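PDB 6UXD: CT021 from Chlamydia trachomatis serovar L2, which is of unknown function, though its family belongs to a clan that includes the lipoprotein-handling factors LolA and LolB, which hints at a related fold. Local coordinates for residues 67-70 and 71-74; 174-178 and 179-183. All coordinates share one frame; numbering follows the deposited sequence.

Contact 1 (67-70 and 71-74); sequences KNAF and HQLQ
Phe70 and Leu73 meet where the chain passes from helix 66-69 into the loop before strand 79-84, with ring atom CD1 of Phe70 4.2 Å from methyl CD1 of Leu73. The Phe70 ring swings away from its own amide (chi1 -172°), and the leucine branch comes in close to the Phe70 carbonyl, its CG 3.6 Å from Phe70 O. On the solvent side, His71 folds its imidazole back along the chain, with CG lodged between its own backbone N and carbonyl carbon (chi1 72°). The edge of the ring then faces the carbonyl of Asn68, CE1 standing 3.1 Å from Asn68 O, while CG of Gln72 sits over the ring centre, 3.4 Å above its plane.

Two backbone bonds of i to i+3 spacing hold this frame: Gln72 N gives to Ala69 O at 3.0 Å, and Leu73 N to Phe70 O at 3.3 Å. Both are bent, and both donors stand above the carbonyl plane. Further back, Lys67 NZ reaches Asn68 OD1 at 2.9 Å, and Asn68 N bonds to Ser65 OG.

The ring of Phe32 meets that of Phe70, whose side chain also touches Ser48; Leu73 touches Phe50, and Ala69 packs on Leu60 and Val61 of helix 58-63. This piece of chain thus divides its chemistry: Ala69 and Phe70 are buried against the protein, whereas imidazole and amide groups occupy the exposed side.

Contact 2 (174-178 and 179-183); sequences YFSNN and ERLAF
Asn178 and Arg180 run side by side in the same direction, with their amide and guanidinium planes perpendicular. With Asn178 CG swung opposite its own amide nitrogen (chi1 -179°), OD1 accepts from Arg180 N at 3.0 Å, an Asx turn whose donor stands above the amide plane. OD1 also touches Arg180 CB at 3.3 Å. In the type I turn from Asn178 to Leu181, Leu181 N gives a nearly straight bond of 2.9 Å to Asn178 O.

Leu181 turns back over Ser176, its CD1 3.8 Å from the hydroxyl OG. That hydroxyl accepts from Asn178 N at 2.8 Å, forming an ST turn. Farther along, the Phe175 ring brings CE1 to 3.4 Å from Ala182 O, a buried carbonyl with no polar partner. Two waters bridge the limbs of the loop: one links the carbonyls of Ser176 and Leu181, the other joins Ser176 N to the carbonyls of Leu181 and Phe183.

The loop connects strands 170-176 and 186-189. Phe175 packs on Ile9 and Lys12 of helix 9-13 and meets Trp155 edge-to-face, Arg180 forms a salt bridge with Asp20, and Phe183 lies against Phe33 and Ile35 of strand 29-38.

Overall arrangement
Both contacts are local, between residues close in the chain, and each is partly buried; their centres are 25 Å from one another and their nearest atoms about 11 Å. Contact 1 is the more peripheral, about 18 Å from the centre of the chain against 13 Å for contact 2. It follows a short helix, while contact 2 leads out of a strand into the connection to its antiparallel neighbour. Strand 29-38 is common ground, since Phe32 meets contact 1 and Phe33 and Ile35 meet contact 2. Across contact 1 the hydrogen bonds run backbone to backbone, beside apolar packing; in contact 2 side-chain oxygens of Ser176 and Asn178 accept from the backbone and waters bridge the limbs.

Contact 1 (67-70 and 71-74)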
# COMPACT_ATOMS: atom_id res chain seq x y z
N LYS A 67 -3.57 -11.38 7.92
CA LYS A 67 -4.87 -10.87 8.34
C LYS A 67 -5.27 -11.47 9.68
O LYS A 67 -5.61 -10.74 10.62
CB LYS A 67 -5.94 -11.17 7.30
CG LYS A 67 -7.36 -10.98 7.84
CD LYS A 67 -8.39 -10.84 6.74
CE LYS A 67 -8.50 -12.09 5.90
NZ LYS A 67 -8.97 -13.24 6.71
N ASN A 68 -5.22 -12.80 9.80
CA ASN A 68 -5.75 -13.47 10.98
C ASN A 68 -4.80 -13.43 12.18
O ASN A 68 -5.26 -13.51 13.33
CB ASN A 68 -6.10 -14.93 10.66
CG ASN A 68 -7.21 -15.05 9.64
OD1 ASN A 68 -7.86 -14.06 9.28
ND2 ASN A 68 -7.44 -16.26 9.16
N ALA A 69 -3.50 -13.31 11.97
CA ALA A 69 -2.59 -13.18 13.09
C ALA A 69 -2.36 -11.73 13.51
O ALA A 69 -1.67 -11.50 14.51
CB ALA A 69 -1.25 -13.83 12.77
N PHE A 70 -2.92 -10.76 12.79
CA PHE A 70 -2.53 -9.36 12.99
C PHE A 70 -2.77 -8.90 14.42
O PHE A 70 -1.92 -8.22 15.01
CB PHE A 70 -3.29 -8.46 12.03
CG PHE A 70 -2.81 -7.05 12.02
CD1 PHE A 70 -1.80 -6.66 11.17
CD2 PHE A 70 -3.36 -6.11 12.87
CE1 PHE A 70 -1.34 -5.36 11.16
CE2 PHE A 70 -2.91 -4.81 12.87
CZ PHE A 70 -1.90 -4.43 12.00
N HIS A 71 -3.90 -9.27 15.00
CA HIS A 71 -4.23 -8.86 16.36
C HIS A 71 -3.33 -9.47 17.41
O HIS A 71 -3.67 -9.43 18.60
CB HIS A 71 -5.68 -9.23 16.66
CG HIS A 71 -5.89 -10.70 16.85
ND1 HIS A 71 -5.51 -11.63 15.90
CD2 HIS A 71 -6.42 -11.41 17.87
CE1 HIS A 71 -5.82 -12.84 16.33
NE2 HIS A 71 -6.37 -12.74 17.52
N GLN A 72 -2.19 -10.05 17.03
CA GLN A 72 -1.29 -10.70 17.98
C GLN A 72 0.16 -10.30 17.78
O GLN A 72 1.06 -11.03 18.19
CB GLN A 72 -1.42 -12.22 17.89
CG GLN A 72 -2.85 -12.74 17.98
CD GLN A 72 -2.97 -14.21 17.57
OE1 GLN A 72 -2.03 -14.80 17.02
NE2 GLN A 72 -4.12 -14.81 17.84
N LEU A 73 0.41 -9.15 17.15
CA LEU A 73 1.76 -8.71 16.82
C LEU A 73 2.18 -7.59 17.76
O LEU A 73 1.50 -6.55 17.83
CB LEU A 73 1.84 -8.25 15.37
CG LEU A 73 1.46 -9.30 14.31
CD1 LEU A 73 1.46 -8.68 12.92
CD2 LEU A 73 2.41 -10.48 14.37
N GLN A 74 3.30 -7.79 18.45
CA GLN A 74 3.91 -6.75 19.27
C GLN A 74 4.36 -5.57 18.41
O GLN A 74 5.53 -5.49 18.00
CB GLN A 74 5.11 -7.32 20.03

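Contact 2 (174-178 and 179-183)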
# COMPACT_ATOMS: atom_id res chain seq x y z
N TYR A 174 2.74 -3.57 -11.07
CA TYR A 174 1.96 -4.68 -11.61
C TYR A 174 0.68 -4.83 -10.80
O TYR A 174 0.71 -4.80 -9.58
CB TYR A 174 2.78 -5.98 -11.61
CG TYR A 174 4.05 -5.92 -12.44
CD1 TYR A 174 5.19 -5.29 -11.95
CD2 TYR A 174 4.10 -6.48 -13.70
CE1 TYR A 174 6.36 -5.23 -12.73
CE2 TYR A 174 5.27 -6.43 -14.47
CZ TYR A 174 6.38 -5.80 -13.99
OH TYR A 174 7.49 -5.77 -14.80
N PHE A 175 -0.44 -4.97 -11.51
CA PHE A 175 -1.73 -5.20 -10.90
C PHE A 175 -2.34 -6.46 -11.49
O PHE A 175 -2.15 -6.77 -12.67
CB PHE A 175 -2.71 -4.03 -11.11
CG PHE A 175 -2.32 -2.78 -10.40
CD1 PHE A 175 -2.67 -2.58 -9.08
CD2 PHE A 175 -1.62 -1.78 -11.06
CE1 PHE A 175 -2.32 -1.40 -8.41
CE2 PHE A 175 -1.26 -0.61 -10.40
CZ PHE A 175 -1.61 -0.42 -9.07
N SER A 176 -3.10 -7.15 -10.65
CA SER A 176 -3.86 -8.32 -11.06
C SER A 176 -4.80 -7.95 -12.19
O SER A 176 -5.37 -6.86 -12.22
CB SER A 176 -4.66 -8.88 -9.88
OG SER A 176 -5.68 -9.76 -10.34
N ASN A 177 -4.98 -8.88 -13.12
CA ASN A 177 -5.96 -8.66 -14.17
C ASN A 177 -7.38 -8.66 -13.62
O ASN A 177 -8.31 -8.27 -14.34
CB ASN A 177 -5.82 -9.72 -15.26
CG ASN A 177 -4.49 -9.60 -16.03
OD1 ASN A 177 -3.98 -8.50 -16.20
ND2 ASN A 177 -3.97 -10.72 -16.53
N ASN A 178 -7.55 -9.12 -12.39
CA ASN A 178 -8.84 -9.14 -11.73
C ASN A 178 -8.99 -7.83 -10.96
O ASN A 178 -8.31 -7.62 -9.96
CB ASN A 178 -8.94 -10.36 -10.80
CG ASN A 178 -10.28 -10.42 -10.11
OD1 ASN A 178 -11.11 -9.55 -10.30
ND2 ASN A 178 -10.50 -11.46 -9.31
N GLU A 179 -9.83 -6.92 -11.48
CA GLU A 179 -9.98 -5.60 -10.87
C GLU A 179 -10.48 -5.66 -9.44
O GLU A 179 -10.38 -4.66 -8.72
CB GLU A 179 -10.94 -4.75 -11.72
CG GLU A 179 -10.31 -4.38 -13.08
CD GLU A 179 -11.30 -3.94 -14.15
OE1 GLU A 179 -12.41 -3.46 -13.80
OE2 GLU A 179 -10.97 -4.09 -15.34
N ARG A 180 -11.00 -6.80 -9.00
CA ARG A 180 -11.40 -6.93 -7.61
C ARG A 180 -10.19 -6.88 -6.69
O ARG A 180 -10.35 -6.61 -5.49
CB ARG A 180 -12.19 -8.22 -7.47
CG ARG A 180 -12.73 -8.47 -6.11
CD ARG A 180 -13.93 -7.59 -5.81
NE ARG A 180 -14.24 -7.73 -4.39
CZ ARG A 180 -13.69 -7.00 -3.43
NH1 ARG A 180 -12.80 -6.03 -3.73
NH2 ARG A 180 -14.04 -7.24 -2.17
N LEU A 181 -8.99 -7.11 -7.21
CA LEU A 181 -7.77 -7.04 -6.41
C LEU A 181 -7.08 -5.72 -6.76
O LEU A 181 -6.33 -5.64 -7.73
CB LEU A 181 -6.86 -8.23 -6.69
CG LEU A 181 -7.33 -9.59 -6.19
CD1 LEU A 181 -6.35 -10.68 -6.68
CD2 LEU A 181 -7.46 -9.61 -4.67
N ALA A 182 -7.32 -4.70 -5.93
CA ALA A 182 -6.98 -3.33 -6.31
C ALA A 182 -5.58 -2.91 -5.90
O ALA A 182 -5.04 -1.96 -6.48
CB ALA A 182 -8.01 -2.36 -5.71
N PHE A 183 -4.97 -3.59 -4.92
CA PHE A 183 -3.61 -3.26 -4.52
C PHE A 183 -2.57 -3.84 -5.48
O PHE A 183 -2.81 -4.86 -6.14
CB PHE A 183 -3.32 -3.77 -3.13
CG PHE A 183 -4.03 -3.03 -2.04
CD1 PHE A 183 -3.51 -1.85 -1.55
CD2 PHE A 183 -5.19 -3.53 -1.49
CE1 PHE A 183 -4.13 -1.18 -0.53
CE2 PHE A 183 -5.82 -2.88 -0.47
CZ PHE A 183 -5.29 -1.68 0.02
O HOH W 1 -6.17 -4.88 -10.42
O HOH W 2 -3.71 -6.37 -7.99
O HOH W 3 -11.53 -7.26 -13.91